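Intracellular protein transport protein USO1 (Saccharomyces cerevisiae S288c, PDB 6LSU) is a coiled-coil membrane tether required for protein transport from the ER to the Golgi, represented here by its globular head. Local coordinates at residues V634-S639 and K648-F653; K608-F613 and C626-L631; D661-R666 and T718-D723; A559-S564 and L601-V606. All blocks are in the same frame, centred on the assembly; numbering follows the deposited sequence.

Interaction 1 of 4, residues V634-S639 and K648-F653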
loop_
_atom_site.group_PDB
_atom_site.type_symbol
_atom_site.label_atom_id
_atom_site.label_comp_id
_atom_site.label_asym_id
_atom_site.label_seq_id
_atom_site.Cartn_x
_atom_site.Cartn_y
_atom_site.Cartn_z
ATOM N N VAL A 634 15.845 -19.232 28.876
ATOM C CA VAL A 634 16.779 -18.384 28.080
ATOM C C VAL A 634 17.766 -17.791 29.082
ATOM O O VAL A 634 18.965 -17.851 28.811
ATOM C CB VAL A 634 16.040 -17.329 27.214
ATOM C CG1 VAL A 634 16.958 -16.197 26.745
ATOM C CG2 VAL A 634 15.357 -17.979 26.018
ATOM N N ALA A 635 17.268 -17.268 30.207
ATOM C CA ALA A 635 18.099 -16.671 31.281
ATOM C C ALA A 635 19.116 -17.721 31.725
ATOM O O ALA A 635 20.283 -17.354 31.996
ATOM C CB ALA A 635 17.255 -16.200 32.439
ATOM N N TYR A 636 18.711 -18.998 31.765
ATOM C CA TYR A 636 19.653 -20.084 32.120
ATOM C C TYR A 636 20.798 -20.132 31.089
ATOM O O TYR A 636 21.966 -20.078 31.496
ATOM C CB TYR A 636 18.947 -21.433 32.296
ATOM C CG TYR A 636 19.974 -22.525 32.397
ATOM C CD1 TYR A 636 20.978 -22.450 33.340
ATOM C CD2 TYR A 636 20.006 -23.559 31.498
ATOM C CE1 TYR A 636 21.991 -23.385 33.399
ATOM C CE2 TYR A 636 21.011 -24.508 31.546
ATOM C CZ TYR A 636 21.997 -24.425 32.504
ATOM O OH TYR A 636 22.982 -25.360 32.554
ATOM N N GLU A 637 20.465 -20.194 29.794
ATOM C CA GLU A 637 21.400 -20.367 28.635
ATOM C C GLU A 637 22.517 -19.312 28.567
ATOM O O GLU A 637 23.569 -19.599 27.966
ATOM C CB GLU A 637 20.610 -20.251 27.338
ATOM C CG GLU A 637 21.465 -20.420 26.101
ATOM C CD GLU A 637 21.714 -21.865 25.718
ATOM O OE1 GLU A 637 22.824 -22.166 25.223
ATOM O OE2 GLU A 637 20.778 -22.676 25.873
ATOM N N PHE A 638 22.311 -18.120 29.116
ATOM C CA PHE A 638 23.334 -17.048 29.051
ATOM C C PHE A 638 23.748 -16.682 30.478
ATOM O O PHE A 638 24.373 -15.623 30.668
ATOM C CB PHE A 638 22.785 -15.934 28.147
ATOM C CG PHE A 638 22.400 -16.443 26.769
ATOM C CD1 PHE A 638 23.379 -16.782 25.844
ATOM C CD2 PHE A 638 21.076 -16.644 26.412
ATOM C CE1 PHE A 638 23.042 -17.279 24.590
ATOM C CE2 PHE A 638 20.735 -17.123 25.149
ATOM C CZ PHE A 638 21.720 -17.434 24.233
ATOM N N SER A 639 23.450 -17.557 31.449
ATOM C CA SER A 639 24.012 -17.534 32.830
ATOM C C SER A 639 25.459 -18.045 32.794
ATOM O O SER A 639 25.728 -19.001 32.041
ATOM C CB SER A 639 23.208 -18.393 33.744
ATOM O OG SER A 639 23.331 -19.760 33.354
ATOM N N LYS A 648 25.030 -22.944 38.128
ATOM C CA LYS A 648 24.693 -24.311 38.633
ATOM C C LYS A 648 23.589 -24.165 39.703
ATOM O O LYS A 648 22.651 -25.001 39.723
ATOM C CB LYS A 648 25.955 -25.056 39.098
ATOM C CG LYS A 648 27.219 -24.202 39.254
ATOM C CD LYS A 648 28.408 -24.913 39.879
ATOM C CE LYS A 648 29.175 -24.042 40.858
ATOM N NZ LYS A 648 30.059 -24.846 41.737
ATOM N N GLU A 649 23.624 -23.099 40.516
ATOM C CA GLU A 649 22.560 -22.846 41.527
ATOM C C GLU A 649 21.232 -22.571 40.797
ATOM O O GLU A 649 20.174 -23.094 41.215
ATOM C CB GLU A 649 22.953 -21.701 42.466
ATOM C CG GLU A 649 22.639 -22.010 43.918
ATOM C CD GLU A 649 22.368 -20.825 44.831
ATOM O OE1 GLU A 649 22.487 -19.661 44.371
ATOM O OE2 GLU A 649 22.019 -21.074 46.007
ATOM N N TYR A 650 21.263 -21.774 39.725
ATOM C CA TYR A 650 20.045 -21.370 38.961
ATOM C C TYR A 650 19.534 -22.551 38.131
ATOM O O TYR A 650 18.315 -22.700 38.016
ATOM C CB TYR A 650 20.330 -20.176 38.055
ATOM C CG TYR A 650 19.161 -19.741 37.205
ATOM C CD1 TYR A 650 18.124 -19.018 37.755
ATOM C CD2 TYR A 650 19.112 -20.009 35.851
ATOM C CE1 TYR A 650 17.048 -18.588 36.996
ATOM C CE2 TYR A 650 18.032 -19.621 35.089
ATOM C CZ TYR A 650 17.002 -18.887 35.651
ATOM O OH TYR A 650 15.914 -18.490 34.919
ATOM N N PHE A 651 20.437 -23.377 37.616
ATOM C CA PHE A 651 20.117 -24.644 36.911
ATOM C C PHE A 651 19.321 -25.586 37.810
ATOM O O PHE A 651 18.278 -26.094 37.333
ATOM C CB PHE A 651 21.369 -25.394 36.453
ATOM C CG PHE A 651 21.031 -26.707 35.793
ATOM C CD1 PHE A 651 20.447 -26.729 34.540
ATOM C CD2 PHE A 651 21.278 -27.918 36.424
ATOM C CE1 PHE A 651 20.121 -27.932 33.923
ATOM C CE2 PHE A 651 20.953 -29.121 35.810
ATOM C CZ PHE A 651 20.377 -29.129 34.560
ATOM N N GLU A 652 19.825 -25.841 39.031
ATOM C CA GLU A 652 19.180 -26.744 40.034
ATOM C C GLU A 652 17.809 -26.149 40.372
ATOM O O GLU A 652 16.808 -26.869 40.355
ATOM C CB GLU A 652 20.029 -26.912 41.309
ATOM C CG GLU A 652 21.377 -27.603 41.113
ATOM C CD GLU A 652 21.394 -29.115 40.896
ATOM O OE1 GLU A 652 20.345 -29.768 41.044
ATOM O OE2 GLU A 652 22.472 -29.649 40.569
ATOM N N PHE A 653 17.789 -24.843 40.601
ATOM C CA PHE A 653 16.590 -24.083 41.023
ATOM C C PHE A 653 15.473 -24.212 39.982
ATOM O O PHE A 653 14.304 -24.320 40.377
ATOM C CB PHE A 653 17.001 -22.630 41.214
ATOM C CG PHE A 653 15.917 -21.745 41.753
ATOM C CD1 PHE A 653 14.958 -21.220 40.912
ATOM C CD2 PHE A 653 15.883 -21.409 43.093
ATOM C CE1 PHE A 653 13.989 -20.368 41.404
ATOM C CE2 PHE A 653 14.911 -20.556 43.582
ATOM C CZ PHE A 653 13.962 -20.042 42.736
#
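Tyr636 meets Tyr650 and Phe651 in a buried, mainly aromatic contact between the C-terminal end of helix 622-637 and the first turns of helix 647-658. No hydrogen bond joins the two segments, and the evidence for their association is the way the three rings are set against one another. Closest backbone approach is between Tyr636 and Phe651, whose CA atoms are 6.6 Å apart. Phe651 comes over one face of the Tyr636 ring, its CD1 lying 3.4 Å from Tyr636 CZ. The ring centroids are 5.2 Å apart and the planes are inclined at 42°, an oblique pairing. Tyr650 takes a different side, with its CD2 at the edge of the Tyr636 ring, while Tyr636 CB lies in the plane of the Tyr650 ring, 3.5 Å from CE2. Because Tyr650 carries its CG anti to the backbone N (chi1 178°), the ring extends along helix 622-637 and brings its OH to 3.6 Å from Ala635 CB. That hydroxyl is hydrogen-bonded to the backbone O of Leu632, one turn earlier. Phe638 is the first residue to leave helical geometry, and a mostly non-helical linker then leads back to Tyr650 and Phe651. Successive helices packed through apolar side chains across a short connection are characteristic of an armadillo-like helical solenoid, the fold of this head.

Interaction 2 of 4, residues K608-F613 and C626-L631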
loop_
_atom_site.group_PDB
_atom_site.type_symbol
_atom_site.label_atom_id
_atom_site.label_comp_id
_atom_site.label_asym_id
_atom_site.label_seq_id
_atom_site.Cartn_x
_atom_site.Cartn_y
_atom_site.Cartn_z
ATOM N N LYS A 608 11.432 -16.096 41.646
ATOM C CA LYS A 608 10.484 -16.843 42.520
ATOM C C LYS A 608 9.070 -16.587 42.007
ATOM O O LYS A 608 8.401 -17.575 41.639
ATOM C CB LYS A 608 10.680 -16.516 44.009
ATOM C CG LYS A 608 11.941 -17.128 44.621
ATOM C CD LYS A 608 11.951 -17.199 46.133
ATOM C CE LYS A 608 12.446 -15.940 46.809
ATOM N NZ LYS A 608 12.155 -15.959 48.264
ATOM N N SER A 609 8.647 -15.319 41.904
ATOM C CA SER A 609 7.344 -14.922 41.259
ATOM C C SER A 609 7.134 -15.603 39.894
ATOM O O SER A 609 6.033 -16.142 39.606
ATOM C CB SER A 609 7.300 -13.462 41.095
ATOM O OG SER A 609 7.267 -12.835 42.366
ATOM N N LEU A 610 8.129 -15.584 39.020
ATOM C CA LEU A 610 7.929 -16.158 37.672
ATOM C C LEU A 610 7.712 -17.669 37.791
ATOM O O LEU A 610 6.735 -18.176 37.202
ATOM C CB LEU A 610 9.109 -15.781 36.776
ATOM C CG LEU A 610 9.293 -14.280 36.548
ATOM C CD1 LEU A 610 10.504 -14.034 35.696
ATOM C CD2 LEU A 610 8.070 -13.635 35.934
ATOM N N LEU A 611 8.551 -18.363 38.559
ATOM C CA LEU A 611 8.372 -19.815 38.825
ATOM C C LEU A 611 6.996 -20.073 39.454
ATOM O O LEU A 611 6.263 -20.963 38.977
ATOM C CB LEU A 611 9.500 -20.286 39.727
ATOM C CG LEU A 611 10.681 -20.895 38.987
ATOM C CD1 LEU A 611 11.759 -21.253 39.980
ATOM C CD2 LEU A 611 10.258 -22.124 38.197
ATOM N N SER A 612 6.618 -19.316 40.472
ATOM C CA SER A 612 5.285 -19.471 41.099
ATOM C C SER A 612 4.227 -19.333 39.995
ATOM O O SER A 612 3.299 -20.194 39.907
ATOM C CB SER A 612 5.065 -18.483 42.222
ATOM O OG SER A 612 6.140 -18.507 43.166
ATOM N N PHE A 613 4.325 -18.273 39.198
ATOM C CA PHE A 613 3.287 -17.951 38.185
ATOM C C PHE A 613 3.177 -19.129 37.215
ATOM O O PHE A 613 2.054 -19.539 36.950
ATOM C CB PHE A 613 3.553 -16.630 37.448
ATOM C CG PHE A 613 2.439 -16.340 36.475
ATOM C CD1 PHE A 613 2.366 -17.023 35.271
ATOM C CD2 PHE A 613 1.417 -15.458 36.791
ATOM C CE1 PHE A 613 1.295 -16.837 34.409
ATOM C CE2 PHE A 613 0.354 -15.265 35.912
ATOM C CZ PHE A 613 0.291 -15.975 34.740
ATOM N N CYS A 626 3.991 -20.335 28.995
ATOM C CA CYS A 626 5.171 -20.781 28.189
ATOM C C CYS A 626 6.200 -19.626 28.074
ATOM O O CYS A 626 7.434 -19.890 28.068
ATOM C CB CYS A 626 4.751 -21.303 26.818
ATOM S SG CYS A 626 3.592 -22.720 26.845
ATOM N N LEU A 627 5.745 -18.363 28.012
ATOM C CA LEU A 627 6.662 -17.211 27.821
ATOM C C LEU A 627 7.469 -16.983 29.091
ATOM O O LEU A 627 8.752 -16.794 28.963
ATOM C CB LEU A 627 5.881 -15.958 27.411
ATOM C CG LEU A 627 5.508 -15.907 25.929
ATOM C CD1 LEU A 627 4.767 -14.608 25.605
ATOM C CD2 LEU A 627 6.757 -16.065 25.075
ATOM N N VAL A 628 6.786 -16.998 30.250
ATOM C CA VAL A 628 7.447 -17.031 31.585
ATOM C C VAL A 628 8.450 -18.187 31.598
ATOM O O VAL A 628 9.552 -17.974 32.011
ATOM C CB VAL A 628 6.475 -17.154 32.771
ATOM C CG1 VAL A 628 7.265 -17.355 34.057
ATOM C CG2 VAL A 628 5.596 -15.924 32.912
ATOM N N THR A 629 8.051 -19.382 31.201
ATOM C CA THR A 629 8.935 -20.582 31.248
ATOM C C THR A 629 10.133 -20.286 30.354
ATOM O O THR A 629 11.266 -20.535 30.771
ATOM C CB THR A 629 8.210 -21.845 30.782
ATOM O OG1 THR A 629 7.007 -21.951 31.543
ATOM C CG2 THR A 629 9.076 -23.087 30.848
ATOM N N MET A 630 9.872 -19.769 29.151
ATOM C CA MET A 630 10.921 -19.474 28.134
ATOM C C MET A 630 11.935 -18.451 28.697
ATOM O O MET A 630 13.193 -18.604 28.524
ATOM C CB MET A 630 10.278 -18.900 26.883
ATOM C CG MET A 630 11.153 -19.101 25.677
ATOM S SD MET A 630 10.513 -18.234 24.243
ATOM C CE MET A 630 8.943 -19.082 24.051
ATOM N N LEU A 631 11.417 -17.418 29.373
ATOM C CA LEU A 631 12.276 -16.390 29.988
ATOM C C LEU A 631 13.332 -17.085 30.849
ATOM O O LEU A 631 14.568 -16.722 30.731
ATOM C CB LEU A 631 11.392 -15.462 30.815
ATOM C CG LEU A 631 11.837 -14.009 30.864
ATOM C CD1 LEU A 631 11.244 -13.283 32.082
ATOM C CD2 LEU A 631 13.366 -13.926 30.895
#
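Val628 reaches from helix 622-637 into the surface formed by Leu610 and Phe613 of helix 604-614, and its two methyl groups divide the work. CG1 lies 3.6 Å from Leu610 CB and also sits beside the backbone O of that leucine. CG2 is 4.1 Å from Phe613 CD1, an approach oblique to the ring. The division follows from a chi1 of 173°: CG1 is anti to the backbone N and CG2 anti to the carbonyl carbon, which spreads the methyls toward different residues. One turn further along, Leu631 adds a methyl-to-methyl contact, its CD1 being 3.8 Å from Leu610 CD1. Leu610 therefore touches both partners, with CB turned to Val628 and the end of its chain to Leu631. The side-chain contacts are all apolar, and no hydrogen bond crosses between the segments.

Backbone geometry positions this first shell. Leu610 with Phe613, and Val628 with Leu631, are spaced three residues apart, so each pair lies along one side of its helix. The local axes approach to 9.4 Å and their directions differ by 140°, a roughly antiparallel crossing; the nearest CA atoms, of Leu610 and Val628, are 6.2 Å apart. Both segments belong to ARM 10.

Further out, Leu610 also touches Thr568 of helix 559-568, and Leu631 meets Leu567 there and Leu590 of helix 577-590. The pair is thus continued by preceding helices, while Leu611 packs against helix 647-658 and Thr629 against Tyr663 of helix 660-673.

Interaction 3 of 4, residues D661-R666 and T718-D723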
loop_
_atom_site.group_PDB
_atom_site.type_symbol
_atom_site.label_atom_id
_atom_site.label_comp_id
_atom_site.label_asym_id
_atom_site.label_seq_id
_atom_site.Cartn_x
_atom_site.Cartn_y
_atom_site.Cartn_z
ATOM N N ASP A 661 11.779 -32.129 31.283
ATOM C CA ASP A 661 10.712 -32.556 30.337
ATOM C C ASP A 661 9.669 -31.431 30.258
ATOM O O ASP A 661 9.315 -31.049 29.155
ATOM C CB ASP A 661 10.118 -33.930 30.696
ATOM C CG ASP A 661 11.010 -35.120 30.336
ATOM O OD1 ASP A 661 12.191 -34.896 29.946
ATOM O OD2 ASP A 661 10.524 -36.269 30.448
ATOM N N ASN A 662 9.203 -30.913 31.389
ATOM C CA ASN A 662 8.060 -29.963 31.409
ATOM C C ASN A 662 8.436 -28.670 30.667
ATOM O O ASN A 662 7.573 -28.100 29.982
ATOM C CB ASN A 662 7.623 -29.620 32.831
ATOM C CG ASN A 662 6.259 -28.971 32.857
ATOM O OD1 ASN A 662 5.366 -29.373 32.101
ATOM N ND2 ASN A 662 6.103 -27.961 33.706
ATOM N N TYR A 663 9.677 -28.209 30.843
ATOM C CA TYR A 663 10.277 -27.066 30.125
ATOM C C TYR A 663 10.161 -27.320 28.624
ATOM O O TYR A 663 9.385 -26.589 27.949
ATOM C CB TYR A 663 11.732 -26.871 30.546
ATOM C CG TYR A 663 12.467 -25.843 29.722
ATOM C CD1 TYR A 663 12.369 -24.493 30.008
ATOM C CD2 TYR A 663 13.233 -26.222 28.638
ATOM C CE1 TYR A 663 13.046 -23.545 29.258
ATOM C CE2 TYR A 663 13.905 -25.290 27.872
ATOM C CZ TYR A 663 13.818 -23.951 28.184
ATOM O OH TYR A 663 14.498 -23.052 27.432
ATOM N N ALA A 664 10.877 -28.333 28.128
ATOM C CA ALA A 664 10.905 -28.693 26.694
ATOM C C ALA A 664 9.465 -28.792 26.196
ATOM O O ALA A 664 9.208 -28.323 25.079
ATOM C CB ALA A 664 11.674 -29.972 26.449
ATOM N N SER A 665 8.557 -29.360 26.990
ATOM C CA SER A 665 7.144 -29.549 26.572
ATOM C C SER A 665 6.537 -28.172 26.318
ATOM O O SER A 665 5.829 -28.021 25.310
ATOM C CB SER A 665 6.337 -30.331 27.575
ATOM O OG SER A 665 4.962 -30.011 27.477
ATOM N N ARG A 666 6.813 -27.215 27.209
ATOM C CA ARG A 666 6.130 -25.894 27.223
ATOM C C ARG A 666 6.720 -24.984 26.148
ATOM O O ARG A 666 5.998 -24.032 25.788
ATOM C CB ARG A 666 6.252 -25.206 28.580
ATOM C CG ARG A 666 5.315 -25.772 29.634
ATOM C CD ARG A 666 5.725 -25.322 31.019
ATOM N NE ARG A 666 4.630 -25.462 31.969
ATOM C CZ ARG A 666 4.557 -24.848 33.149
ATOM N NH1 ARG A 666 5.531 -24.046 33.552
ATOM N NH2 ARG A 666 3.503 -25.035 33.929
ATOM N N THR A 718 15.946 -26.909 24.125
ATOM C CA THR A 718 16.992 -27.792 24.714
ATOM C C THR A 718 17.935 -27.003 25.630
ATOM O O THR A 718 19.108 -27.418 25.786
ATOM C CB THR A 718 17.805 -28.535 23.637
ATOM O OG1 THR A 718 18.907 -27.760 23.155
ATOM C CG2 THR A 718 16.961 -28.964 22.461
ATOM N N ALA A 719 17.477 -25.894 26.206
ATOM C CA ALA A 719 18.334 -25.053 27.064
ATOM C C ALA A 719 18.685 -25.849 28.331
ATOM O O ALA A 719 19.876 -25.854 28.700
ATOM C CB ALA A 719 17.659 -23.740 27.380
ATOM N N LEU A 720 17.691 -26.485 28.968
ATOM C CA LEU A 720 17.868 -27.215 30.258
ATOM C C LEU A 720 18.520 -28.577 30.002
ATOM O O LEU A 720 19.346 -29.011 30.823
ATOM C CB LEU A 720 16.512 -27.367 30.949
ATOM C CG LEU A 720 15.895 -26.056 31.429
ATOM C CD1 LEU A 720 14.963 -26.293 32.600
ATOM C CD2 LEU A 720 16.959 -25.045 31.818
ATOM N N SER A 721 18.169 -29.211 28.886
ATOM C CA SER A 721 18.764 -30.488 28.420
ATOM C C SER A 721 20.258 -30.290 28.140
ATOM O O SER A 721 20.644 -29.191 27.720
ATOM C CB SER A 721 18.036 -31.023 27.206
ATOM O OG SER A 721 16.630 -30.835 27.318
ATOM N N HIS A 722 21.056 -31.325 28.421
ATOM C CA HIS A 722 22.508 -31.462 28.111
ATOM C C HIS A 722 23.337 -30.555 29.034
ATOM O O HIS A 722 24.216 -31.092 29.734
ATOM C CB HIS A 722 22.775 -31.243 26.607
ATOM C CG HIS A 722 23.898 -32.073 26.067
ATOM N ND1 HIS A 722 23.755 -33.424 25.786
ATOM C CD2 HIS A 722 25.177 -31.761 25.760
ATOM C CE1 HIS A 722 24.897 -33.904 25.334
ATOM N NE2 HIS A 722 25.786 -32.904 25.307
ATOM N N ASP A 723 23.042 -29.251 29.068
ATOM C CA ASP A 723 23.895 -28.199 29.693
ATOM C C ASP A 723 24.053 -28.499 31.190
ATOM O O ASP A 723 23.167 -29.114 31.786
ATOM C CB ASP A 723 23.321 -26.813 29.360
ATOM C CG ASP A 723 22.905 -26.624 27.900
ATOM O OD1 ASP A 723 22.831 -27.634 27.164
ATOM O OD2 ASP A 723 22.639 -25.467 27.506
#
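The Tyr663 ring receives Leu720 over one face and Ala719 near its hydroxyl end. Leu720 CG stands 3.9 Å from the ring centroid and only 14° off the normal, a CH-pi contact displaced toward CG of the ring. Leu720 CD1 extends the same contact to Tyr663 CB, at 3.9 Å. Ala719 approaches obliquely at the hydroxyl end, its CB 3.2 Å from Tyr663 OH. Thr629 of helix 622-637 comes from the other side of the ring plane, beyond the rim. A second flat group, the guanidinium of Arg666, has Asn662 ND2 above one face; its NH2 is hydrogen-bonded to the backbone O of Ser614.

With CG anti to the backbone N (chi1 172°), Tyr663 projects from helix 660-673 to the loop that follows helix 713-717. Nearest CA atoms, those of Tyr663 and Leu720, are 7.6 Å apart, so side chains bridge the gap. The chemistry implies two kinds of contact made by one side chain: the apolar ring packs on Leu720 and Ala719 of the loop, while the buried hydroxyl is hydrogen-bonded to the backbone O of Ile716, at the end of the preceding helix. Tyr663 thus meets the junction of helix 713-717 and the loop.

Interaction 4 of 4, residues A559-S564 and L601-V606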
loop_
_atom_site.group_PDB
_atom_site.type_symbol
_atom_site.label_atom_id
_atom_site.label_comp_id
_atom_site.label_asym_id
_atom_site.label_seq_id
_atom_site.Cartn_x
_atom_site.Cartn_y
_atom_site.Cartn_z
ATOM N N ALA A 559 17.144 -0.623 34.450
ATOM C CA ALA A 559 16.066 -0.856 33.459
ATOM C C ALA A 559 15.523 -2.290 33.593
ATOM O O ALA A 559 14.280 -2.474 33.742
ATOM C CB ALA A 559 16.581 -0.587 32.059
ATOM N N ILE A 560 16.405 -3.293 33.530
ATOM C CA ILE A 560 15.976 -4.708 33.457
ATOM C C ILE A 560 15.237 -5.127 34.739
ATOM O O ILE A 560 14.386 -6.018 34.656
ATOM C CB ILE A 560 17.174 -5.627 33.218
ATOM C CG1 ILE A 560 17.688 -5.452 31.786
ATOM C CG2 ILE A 560 16.777 -7.077 33.526
ATOM C CD1 ILE A 560 18.665 -6.519 31.323
ATOM N N GLN A 561 15.585 -4.586 35.895
ATOM C CA GLN A 561 14.910 -4.953 37.169
ATOM C C GLN A 561 13.570 -4.202 37.251
ATOM O O GLN A 561 12.555 -4.820 37.547
ATOM C CB GLN A 561 15.825 -4.692 38.371
ATOM C CG GLN A 561 15.857 -5.860 39.355
ATOM C CD GLN A 561 16.393 -7.121 38.718
ATOM O OE1 GLN A 561 15.674 -8.096 38.505
ATOM N NE2 GLN A 561 17.675 -7.099 38.392
ATOM N N THR A 562 13.548 -2.934 36.893
ATOM C CA THR A 562 12.293 -2.136 36.726
ATOM C C THR A 562 11.287 -2.816 35.768
ATOM O O THR A 562 10.073 -2.822 36.044
ATOM C CB THR A 562 12.580 -0.742 36.174
ATOM O OG1 THR A 562 13.625 -0.074 36.881
ATOM C CG2 THR A 562 11.350 0.133 36.260
ATOM N N ILE A 563 11.736 -3.333 34.644
ATOM C CA ILE A 563 10.853 -4.033 33.654
ATOM C C ILE A 563 10.360 -5.335 34.314
ATOM O O ILE A 563 9.164 -5.699 34.079
ATOM C CB ILE A 563 11.620 -4.292 32.327
ATOM C CG1 ILE A 563 11.843 -2.983 31.564
ATOM C CG2 ILE A 563 10.930 -5.313 31.433
ATOM C CD1 ILE A 563 12.964 -3.042 30.553
ATOM N N SER A 564 11.234 -6.017 35.086
ATOM C CA SER A 564 10.915 -7.298 35.790
ATOM C C SER A 564 9.740 -7.092 36.751
ATOM O O SER A 564 8.768 -7.826 36.644
ATOM C CB SER A 564 12.106 -7.857 36.491
ATOM O OG SER A 564 13.082 -8.326 35.559
ATOM N N LEU A 601 19.047 -12.145 36.575
ATOM C CA LEU A 601 19.389 -13.174 37.613
ATOM C C LEU A 601 19.732 -12.533 38.958
ATOM O O LEU A 601 19.802 -13.247 39.927
ATOM C CB LEU A 601 20.593 -13.991 37.142
ATOM C CG LEU A 601 20.322 -14.936 35.975
ATOM C CD1 LEU A 601 21.550 -15.733 35.639
ATOM C CD2 LEU A 601 19.174 -15.865 36.228
ATOM N N SER A 602 19.973 -11.244 39.012
ATOM C CA SER A 602 20.426 -10.536 40.226
ATOM C C SER A 602 19.234 -10.215 41.116
ATOM O O SER A 602 19.398 -9.342 41.969
ATOM C CB SER A 602 21.153 -9.259 39.864
ATOM O OG SER A 602 20.216 -8.218 39.678
ATOM N N ASP A 603 18.068 -10.831 40.903
ATOM C CA ASP A 603 16.908 -10.576 41.803
ATOM C C ASP A 603 16.068 -11.834 41.944
ATOM O O ASP A 603 15.085 -11.958 41.175
ATOM C CB ASP A 603 16.028 -9.418 41.344
ATOM C CG ASP A 603 14.972 -9.068 42.371
ATOM O OD1 ASP A 603 14.732 -9.911 43.280
ATOM O OD2 ASP A 603 14.415 -7.951 42.261
ATOM N N LYS A 604 16.450 -12.668 42.929
ATOM C CA LYS A 604 15.871 -14.009 43.209
ATOM C C LYS A 604 14.369 -13.844 43.416
ATOM O O LYS A 604 13.637 -14.764 42.990
ATOM C CB LYS A 604 16.530 -14.686 44.417
ATOM C CG LYS A 604 17.240 -15.996 44.111
ATOM C CD LYS A 604 17.248 -16.952 45.284
ATOM C CE LYS A 604 18.330 -18.005 45.206
ATOM N NZ LYS A 604 18.629 -18.530 46.559
ATOM N N SER A 605 13.931 -12.718 44.001
ATOM C CA SER A 605 12.498 -12.467 44.310
ATOM C C SER A 605 11.644 -12.575 43.032
ATOM O O SER A 605 10.557 -13.194 43.049
ATOM C CB SER A 605 12.313 -11.139 44.975
ATOM O OG SER A 605 11.025 -10.651 44.657
ATOM N N VAL A 606 12.135 -12.007 41.927
ATOM C CA VAL A 606 11.459 -12.022 40.602
ATOM C C VAL A 606 11.482 -13.455 40.081
ATOM O O VAL A 606 10.395 -13.952 39.717
ATOM C CB VAL A 606 12.086 -10.998 39.631
ATOM C CG1 VAL A 606 11.925 -11.390 38.162
ATOM C CG2 VAL A 606 11.508 -9.603 39.878
#
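Helix 559-568 runs beside the turn into helix 604-614, with CA separations of 7.6 Å for Gln561 and Asp603 and 6.8 Å for Ser564 and Val606. Asp603 is the N-cap of the second helix, and the contact joins ARM 9 to ARM 10 of the armadillo-like head. Gln561 spans the wider part of the gap. Its chain is bent at chi2 (62°), which brings the terminal amide across the CB of Asp603; OE1 is 3.2 Å from that carbon. Amide and carboxylate planes are inclined at 58°, and the two side chains pass without a hydrogen bond. The NE2 of Gln561 is also 3.1 Å from Ser602 OG, but the angle is too poor for a bond. Gln561 NE2 and Ser602 OG instead share a partner, each being hydrogen-bonded to the backbone O of Asp599 in helix 594-601, which is consistent with their closeness.

One oxygen of the Asp603 carboxylate, OD1, is turned to its own helix and accepts a weak capping bond from Ser605 N (3.0 Å, with an angle of 125° at the hydrogen); OD2 lies toward Gln561 CG. A turn further on, the contact becomes apolar, with Phe600 touching both Ser564 and Val606. Ser564 directs its hydroxyl back along helix 559-568: OG donates to Ile560 O at 2.8 Å, an acceptor it shares with Ser564 N. Ser564 CB points toward the valine, 3.9 Å from both Val606 CG1 and CG2.

How the interactions relate
All four contacts lie in the C-terminal part of the head, their centres 40 to 46 Å from the chain centre. Interactions 4 and 2 use successive portions of helix 604-614, with centres about 13 Å apart; interactions 2 and 1 likewise share helix 622-637. Interaction 1 touches interaction 4 where Tyr650 CE1 lies 3.5 Å from Leu601 CD2, and interaction 3 where Tyr636 CD2 lies 3.4 Å from Leu720 CD2. Interactions 2 and 3 meet through Thr629 CG2 and Tyr663 CD1, 3.7 Å apart, beside a weak hydrogen bond from Arg666 to Thr629. Interactions 3 and 4 do not touch, their nearest atoms being about 10 Å apart; interaction 1 touches both, while interaction 2 adjoins interaction 4 only along the chain.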